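Long-range contact in putative oxidoreductase (Thermus thermophilus, PDB 2ISM), which is a putative oxidoreductase of the glucose/sorbosone dehydrogenase family, a beta-propeller protein that binds a calcium ion: residues D41-I53 and F56-V69. Sequence-based numbering, arbitrary orientation.
Sequences DGGMLIAERPGRI and FREGRLSTYAELSV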
ATOM      1  N   ASP B  41       9.668  10.111 -16.630  1.00 34.02           N
ATOM      2  CA  ASP B  41      11.087   9.772 -16.573  1.00 39.03           C
ATOM      3  C   ASP B  41      11.679   9.763 -15.167  1.00 37.38           C
ATOM      4  O   ASP B  41      12.886   9.602 -15.002  1.00 41.15           O
ATOM      5  CB  ASP B  41      11.890  10.729 -17.455  1.00 45.31           C
ATOM      6  CG  ASP B  41      11.491  12.173 -17.256  1.00 52.85           C
ATOM      7  OD1 ASP B  41      10.387  12.552 -17.705  1.00 56.70           O
ATOM      8  OD2 ASP B  41      12.276  12.927 -16.644  1.00 57.14           O
ATOM      9  N   GLY B  42      10.836   9.937 -14.155  1.00 34.39           N
ATOM     10  CA  GLY B  42      11.326   9.925 -12.787  1.00 31.54           C
ATOM     11  C   GLY B  42      11.370  11.279 -12.101  1.00 30.92           C
ATOM     12  O   GLY B  42      11.295  11.358 -10.875  1.00 30.52           O
ATOM     13  N   GLY B  43      11.500  12.346 -12.882  1.00 27.53           N
ATOM     14  CA  GLY B  43      11.549  13.676 -12.301  1.00 25.23           C
ATOM     15  C   GLY B  43      10.285  14.014 -11.526  1.00 23.85           C
ATOM     16  O   GLY B  43       9.302  13.279 -11.566  1.00 21.93           O
ATOM     17  N   MET B  44      10.306  15.137 -10.820  1.00 20.06           N
ATOM     18  CA  MET B  44       9.154  15.554 -10.035  1.00 16.84           C
ATOM     19  C   MET B  44       8.975  17.067 -10.100  1.00 18.74           C
ATOM     20  O   MET B  44       9.918  17.816  -9.839  1.00 19.68           O
ATOM     21  CB  MET B  44       9.347  15.123  -8.583  1.00 21.70           C
ATOM     22  CG  MET B  44       8.153  15.338  -7.681  1.00 32.52           C
ATOM     23  SD  MET B  44       8.536  14.839  -5.984  1.00 34.54           S
ATOM     24  CE  MET B  44       9.184  13.202  -6.269  1.00 23.99           C
ATOM     25  N   LEU B  45       7.773  17.513 -10.459  1.00 13.15           N
ATOM     26  CA  LEU B  45       7.490  18.941 -10.518  1.00 12.68           C
ATOM     27  C   LEU B  45       6.837  19.348  -9.200  1.00 15.50           C
ATOM     28  O   LEU B  45       5.970  18.649  -8.674  1.00 15.48           O
ATOM     29  CB  LEU B  45       6.565  19.263 -11.697  1.00 12.03           C
ATOM     30  CG  LEU B  45       7.125  18.967 -13.090  1.00 13.93           C
ATOM     31  CD1 LEU B  45       6.094  19.336 -14.153  1.00 16.68           C
ATOM     32  CD2 LEU B  45       8.410  19.761 -13.302  1.00 16.25           C
ATOM     33  N   ILE B  46       7.268  20.481  -8.667  1.00 13.98           N
ATOM     34  CA  ILE B  46       6.756  20.976  -7.401  1.00 13.91           C
ATOM     35  C   ILE B  46       6.300  22.415  -7.576  1.00 12.89           C
ATOM     36  O   ILE B  46       7.095  23.272  -7.954  1.00 12.62           O
ATOM     37  CB  ILE B  46       7.858  20.973  -6.322  1.00 13.19           C
ATOM     38  CG1 ILE B  46       8.538  19.605  -6.264  1.00 14.14           C
ATOM     39  CG2 ILE B  46       7.258  21.339  -4.970  1.00 14.46           C
ATOM     40  CD1 ILE B  46       9.827  19.598  -5.440  1.00 13.62           C
ATOM     41  N   ALA B  47       5.027  22.679  -7.305  1.00 13.41           N
ATOM     42  CA  ALA B  47       4.508  24.035  -7.424  1.00 13.15           C
ATOM     43  C   ALA B  47       4.645  24.771  -6.095  1.00 13.99           C
ATOM     44  O   ALA B  47       4.084  24.345  -5.088  1.00 13.99           O
ATOM     45  CB  ALA B  47       3.041  24.000  -7.856  1.00 14.12           C
ATOM     46  N   GLU B  48       5.404  25.866  -6.095  1.00 13.76           N
ATOM     47  CA  GLU B  48       5.584  26.683  -4.894  1.00 11.48           C
ATOM     48  C   GLU B  48       4.628  27.863  -5.036  1.00 13.24           C
ATOM     49  O   GLU B  48       4.627  28.543  -6.058  1.00 12.92           O
ATOM     50  CB  GLU B  48       7.021  27.190  -4.792  1.00 10.66           C
ATOM     51  CG  GLU B  48       8.026  26.134  -4.357  1.00 12.22           C
ATOM     52  CD  GLU B  48       9.424  26.708  -4.228  1.00 16.59           C
ATOM     53  OE1 GLU B  48      10.044  26.988  -5.272  1.00 17.15           O
ATOM     54  OE2 GLU B  48       9.894  26.897  -3.085  1.00 18.75           O
ATOM     55  N   ARG B  49       3.826  28.112  -4.008  1.00 10.89           N
ATOM     56  CA  ARG B  49       2.834  29.180  -4.063  1.00 12.77           C
ATOM     57  C   ARG B  49       3.317  30.557  -4.528  1.00 13.15           C
ATOM     58  O   ARG B  49       2.554  31.301  -5.151  1.00 11.15           O
ATOM     59  CB  ARG B  49       2.120  29.298  -2.716  1.00 14.12           C
ATOM     60  CG  ARG B  49       0.771  30.012  -2.811  1.00 14.55           C
ATOM     61  CD  ARG B  49      -0.001  29.923  -1.508  1.00 16.93           C
ATOM     62  NE  ARG B  49       0.691  30.593  -0.410  1.00 12.58           N
ATOM     63  CZ  ARG B  49       0.220  30.666   0.832  1.00 14.77           C
ATOM     64  NH1 ARG B  49      -0.945  30.106   1.138  1.00 11.29           N
ATOM     65  NH2 ARG B  49       0.904  31.316   1.762  1.00 13.21           N
ATOM     66  N   PRO B  50       4.577  30.927  -4.220  1.00 15.18           N
ATOM     67  CA  PRO B  50       5.087  32.237  -4.651  1.00 17.65           C
ATOM     68  C   PRO B  50       5.189  32.383  -6.172  1.00 19.46           C
ATOM     69  O   PRO B  50       5.504  33.462  -6.673  1.00 16.82           O
ATOM     70  CB  PRO B  50       6.453  32.316  -3.971  1.00 18.79           C
ATOM     71  CG  PRO B  50       6.227  31.555  -2.706  1.00 17.72           C
ATOM     72  CD  PRO B  50       5.459  30.345  -3.194  1.00 16.37           C
ATOM     73  N   GLY B  51       4.947  31.296  -6.905  1.00 16.26           N
ATOM     74  CA  GLY B  51       4.996  31.374  -8.357  1.00 14.46           C
ATOM     75  C   GLY B  51       6.084  30.613  -9.095  1.00 17.95           C
ATOM     76  O   GLY B  51       6.308  30.860 -10.279  1.00 23.31           O
ATOM     77  N   ARG B  52       6.764  29.693  -8.419  1.00 15.95           N
ATOM     78  CA  ARG B  52       7.816  28.911  -9.065  1.00 12.54           C
ATOM     79  C   ARG B  52       7.415  27.448  -9.153  1.00 14.04           C
ATOM     80  O   ARG B  52       6.874  26.899  -8.197  1.00 12.41           O
ATOM     81  CB  ARG B  52       9.126  28.965  -8.269  1.00 13.83           C
ATOM     82  CG  ARG B  52       9.723  30.343  -8.031  1.00 24.53           C
ATOM     83  CD  ARG B  52      11.014  30.220  -7.209  1.00 28.60           C
ATOM     84  NE  ARG B  52      10.784  29.714  -5.853  1.00 22.33           N
ATOM     85  CZ  ARG B  52      10.393  30.464  -4.825  1.00 31.58           C
ATOM     86  NH1 ARG B  52      10.190  31.765  -4.990  1.00 33.67           N
ATOM     87  NH2 ARG B  52      10.200  29.913  -3.632  1.00 28.12           N
ATOM     88  N   ILE B  53       7.672  26.829 -10.301  1.00 14.57           N
ATOM     89  CA  ILE B  53       7.424  25.401 -10.475  1.00 14.02           C
ATOM     90  C   ILE B  53       8.837  24.832 -10.476  1.00 16.99           C
ATOM     91  O   ILE B  53       9.630  25.127 -11.376  1.00 19.33           O
ATOM     92  CB  ILE B  53       6.767  25.061 -11.825  1.00 12.73           C
ATOM     93  CG1 ILE B  53       5.351  25.639 -11.881  1.00 14.32           C
ATOM     94  CG2 ILE B  53       6.745  23.543 -12.021  1.00 16.01           C
ATOM     95  CD1 ILE B  53       4.614  25.355 -13.179  1.00 17.59           C
ATOM     96  N   PHE B  56      12.659  18.547  -9.422  1.00 21.58           N
ATOM     97  CA  PHE B  56      13.595  17.812  -8.588  1.00 20.01           C
ATOM     98  C   PHE B  56      13.916  16.554  -9.378  1.00 24.92           C
ATOM     99  O   PHE B  56      13.018  15.781  -9.728  1.00 19.91           O
ATOM    100  CB  PHE B  56      12.980  17.441  -7.242  1.00 17.66           C
ATOM    101  CG  PHE B  56      13.959  16.808  -6.296  1.00 19.20           C
ATOM    102  CD1 PHE B  56      15.038  17.538  -5.804  1.00 21.09           C
ATOM    103  CD2 PHE B  56      13.825  15.475  -5.924  1.00 17.95           C
ATOM    104  CE1 PHE B  56      15.973  16.947  -4.956  1.00 21.58           C
ATOM    105  CE2 PHE B  56      14.752  14.873  -5.078  1.00 19.73           C
ATOM    106  CZ  PHE B  56      15.831  15.612  -4.592  1.00 20.09           C
ATOM    107  N   ARG B  57      15.194  16.364  -9.673  1.00 27.56           N
ATOM    108  CA  ARG B  57      15.626  15.220 -10.460  1.00 32.42           C
ATOM    109  C   ARG B  57      17.068  14.875 -10.121  1.00 33.11           C
ATOM    110  O   ARG B  57      17.930  15.752 -10.080  1.00 29.05           O
ATOM    111  CB  ARG B  57      15.513  15.564 -11.945  1.00 41.59           C
ATOM    112  CG  ARG B  57      15.727  14.407 -12.897  1.00 52.76           C
ATOM    113  CD  ARG B  57      15.935  14.924 -14.314  1.00 63.16           C
ATOM    114  NE  ARG B  57      15.964  13.848 -15.301  1.00 77.22           N
ATOM    115  CZ  ARG B  57      16.383  13.996 -16.553  1.00 82.57           C
ATOM    116  NH1 ARG B  57      16.815  15.177 -16.975  1.00 86.03           N
ATOM    117  NH2 ARG B  57      16.367  12.965 -17.387  1.00 84.66           N
ATOM    118  N   GLU B  58      17.324  13.597  -9.872  1.00 36.12           N
ATOM    119  CA  GLU B  58      18.672  13.144  -9.548  1.00 37.75           C
ATOM    120  C   GLU B  58      19.308  13.980  -8.440  1.00 35.06           C
ATOM    121  O   GLU B  58      20.443  14.440  -8.568  1.00 34.24           O
ATOM    122  CB  GLU B  58      19.544  13.186 -10.804  1.00 40.43           C
ATOM    123  CG  GLU B  58      19.181  12.132 -11.842  1.00 47.62           C
ATOM    124  CD  GLU B  58      19.833  12.388 -13.186  1.00 55.83           C
ATOM    125  OE1 GLU B  58      20.884  13.066 -13.219  1.00 56.24           O
ATOM    126  OE2 GLU B  58      19.301  11.904 -14.209  1.00 56.72           O
ATOM    127  N   GLY B  59      18.561  14.181  -7.361  1.00 31.26           N
ATOM    128  CA  GLY B  59      19.066  14.940  -6.232  1.00 28.89           C
ATOM    129  C   GLY B  59      19.305  16.424  -6.443  1.00 29.13           C
ATOM    130  O   GLY B  59      19.912  17.073  -5.585  1.00 28.46           O
ATOM    131  N   ARG B  60      18.837  16.976  -7.560  1.00 24.98           N
ATOM    132  CA  ARG B  60      19.032  18.400  -7.819  1.00 23.67           C
ATOM    133  C   ARG B  60      17.730  19.162  -8.030  1.00 23.96           C
ATOM    134  O   ARG B  60      16.819  18.687  -8.712  1.00 24.35           O
ATOM    135  CB  ARG B  60      19.947  18.607  -9.032  1.00 21.95           C
ATOM    136  CG  ARG B  60      20.291  20.075  -9.295  1.00 26.43           C
ATOM    137  CD  ARG B  60      21.737  20.234  -9.743  1.00 34.14           C
ATOM    138  NE  ARG B  60      21.941  19.891 -11.146  1.00 36.07           N
ATOM    139  CZ  ARG B  60      23.064  19.372 -11.631  1.00 31.75           C
ATOM    140  NH1 ARG B  60      24.090  19.124 -10.827  1.00 35.75           N
ATOM    141  NH2 ARG B  60      23.164  19.107 -12.924  1.00 36.05           N
ATOM    142  N   LEU B  61      17.652  20.348  -7.434  1.00 20.13           N
ATOM    143  CA  LEU B  61      16.480  21.201  -7.559  1.00 20.81           C
ATOM    144  C   LEU B  61      16.765  22.309  -8.557  1.00 21.07           C
ATOM    145  O   LEU B  61      17.768  23.014  -8.441  1.00 19.36           O
ATOM    146  CB  LEU B  61      16.123  21.845  -6.217  1.00 23.16           C
ATOM    147  CG  LEU B  61      14.934  21.333  -5.408  1.00 26.69           C
ATOM    148  CD1 LEU B  61      14.664  22.320  -4.269  1.00 22.83           C
ATOM    149  CD2 LEU B  61      13.702  21.204  -6.297  1.00 17.27           C
ATOM    150  N   SER B  62      15.880  22.463  -9.533  1.00 18.87           N
ATOM    151  CA  SER B  62      16.035  23.505 -10.535  1.00 17.48           C
ATOM    152  C   SER B  62      14.689  24.180 -10.744  1.00 21.02           C
ATOM    153  O   SER B  62      13.677  23.743 -10.188  1.00 17.46           O
ATOM    154  CB  SER B  62      16.526  22.908 -11.855  1.00 21.58           C
ATOM    155  OG  SER B  62      15.570  22.027 -12.409  1.00 26.27           O
ATOM    156  N   THR B  63      14.679  25.251 -11.532  1.00 17.89           N
ATOM    157  CA  THR B  63      13.440  25.956 -11.815  1.00 21.29           C
ATOM    158  C   THR B  63      12.906  25.530 -13.178  1.00 22.92           C
ATOM    159  O   THR B  63      13.533  25.767 -14.214  1.00 21.36           O
ATOM    160  CB  THR B  63      13.641  27.480 -11.796  1.00 23.80           C
ATOM    161  OG1 THR B  63      14.046  27.886 -10.482  1.00 30.49           O
ATOM    162  CG2 THR B  63      12.344  28.193 -12.161  1.00 28.49           C
ATOM    163  N   TYR B  64      11.750  24.879 -13.162  1.00 16.24           N
ATOM    164  CA  TYR B  64      11.107  24.402 -14.377  1.00 14.33           C
ATOM    165  C   TYR B  64      10.465  25.586 -15.087  1.00 17.08           C
ATOM    166  O   TYR B  64      10.538  25.714 -16.311  1.00 17.33           O
ATOM    167  CB  TYR B  64      10.036  23.369 -14.021  1.00 15.30           C
ATOM    168  CG  TYR B  64       9.313  22.793 -15.212  1.00 17.47           C
ATOM    169  CD1 TYR B  64       9.921  21.846 -16.036  1.00 19.75           C
ATOM    170  CD2 TYR B  64       8.012  23.191 -15.515  1.00 17.70           C
ATOM    171  CE1 TYR B  64       9.247  21.310 -17.133  1.00 16.31           C
ATOM    172  CE2 TYR B  64       7.331  22.665 -16.604  1.00 18.94           C
ATOM    173  CZ  TYR B  64       7.950  21.726 -17.408  1.00 19.04           C
ATOM    174  OH  TYR B  64       7.267  21.198 -18.484  1.00 20.18           O
ATOM    175  N   ALA B  65       9.832  26.452 -14.304  1.00 17.57           N
ATOM    176  CA  ALA B  65       9.181  27.633 -14.846  1.00 19.98           C
ATOM    177  C   ALA B  65       8.884  28.637 -13.749  1.00 19.73           C
ATOM    178  O   ALA B  65       8.762  28.289 -12.572  1.00 18.10           O
ATOM    179  CB  ALA B  65       7.885  27.244 -15.544  1.00 21.57           C
ATOM    180  N   GLU B  66       8.791  29.899 -14.135  1.00 18.41           N
ATOM    181  CA  GLU B  66       8.460  30.937 -13.183  1.00 23.35           C
ATOM    182  C   GLU B  66       7.234  31.627 -13.755  1.00 25.13           C
ATOM    183  O   GLU B  66       7.234  32.037 -14.917  1.00 24.65           O
ATOM    184  CB  GLU B  66       9.612  31.927 -13.031  1.00 28.45           C
ATOM    185  CG  GLU B  66       9.460  32.844 -11.830  1.00 44.47           C
ATOM    186  CD  GLU B  66      10.745  33.564 -11.481  1.00 53.41           C
ATOM    187  OE1 GLU B  66      11.775  32.882 -11.282  1.00 56.27           O
ATOM    188  OE2 GLU B  66      10.726  34.812 -11.399  1.00 59.63           O
ATOM    189  N   LEU B  67       6.183  31.729 -12.950  1.00 21.29           N
ATOM    190  CA  LEU B  67       4.951  32.366 -13.395  1.00 19.78           C
ATOM    191  C   LEU B  67       4.596  33.543 -12.501  1.00 18.61           C
ATOM    192  O   LEU B  67       4.774  33.489 -11.285  1.00 17.99           O
ATOM    193  CB  LEU B  67       3.798  31.357 -13.380  1.00 18.91           C
ATOM    194  CG  LEU B  67       3.929  30.117 -14.270  1.00 27.29           C
ATOM    195  CD1 LEU B  67       2.813  29.135 -13.951  1.00 23.47           C
ATOM    196  CD2 LEU B  67       3.876  30.528 -15.730  1.00 29.55           C
ATOM    197  N   SER B  68       4.107  34.614 -13.114  1.00 18.33           N
ATOM    198  CA  SER B  68       3.691  35.789 -12.369  1.00 18.62           C
ATOM    199  C   SER B  68       2.395  35.411 -11.667  1.00 17.74           C
ATOM    200  O   SER B  68       1.467  34.908 -12.296  1.00 21.70           O
ATOM    201  CB  SER B  68       3.440  36.963 -13.320  1.00 23.47           C
ATOM    202  OG  SER B  68       2.795  38.036 -12.651  1.00 32.32           O
ATOM    203  N   VAL B  69       2.334  35.629 -10.361  1.00 16.41           N
ATOM    204  CA  VAL B  69       1.126  35.306  -9.622  1.00 15.24           C
ATOM    205  C   VAL B  69       0.884  36.363  -8.561  1.00 19.05           C
ATOM    206  O   VAL B  69       1.779  37.148  -8.233  1.00 15.19           O
ATOM    207  CB  VAL B  69       1.222  33.923  -8.919  1.00 13.44           C
ATOM    208  CG1 VAL B  69       1.514  32.826  -9.938  1.00  9.24           C
ATOM    209  CG2 VAL B  69       2.296  33.958  -7.849  1.00 14.74           C
TER
HETATM  210  O   HOH W   1       5.199  35.897  -8.989  1.00 35.67           O
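The three outer strands of a four-stranded antiparallel propeller blade meet here, 44-48, 52-57 and 60-66. Met44 and Phe56 form a hydrogen-bonded pair, with Phe56 N 2.9 Å from Met44 O. On the other side of strand 52-57, Arg52 faces Glu66 and Ile53 faces Ala65. Ile53 N gives a nearly straight bond to Ala65 O (177°). Ile53 O takes two donors, Tyr64 N at 2.8 Å and Ala65 N at 3.2 Å, which makes a classic beta bulge where the outer strand turns a corner. Leu67 N continues the pairing to Gly51 O.

The Tyr64 ring packs on Leu45 and Ile53, and Val92 of strand 92-98, in the next blade, also touches it. With CG anti to its backbone N (chi1 -179°), the side chain runs alongside Ile53, whose CG2 is 3.7 Å from Tyr64 CD2. Leu45 CD2 sits over one ring face, 3.9 Å from the centroid, in a CH-pi contact. The Tyr64 hydroxyl is hydrogen-bonded to His112 ND1. Gly51 and Arg52 both face Glu48, a G1 bulge. Arg52 forms a side-on salt bridge to Glu48, NE to OE1 (2.9 Å) and NH2 to OE2. Arg54 also bridges to this carboxylate, which would probably favour its charged form. Two successive N-H groups converge on Ile53 O, so pairing continues through the corner.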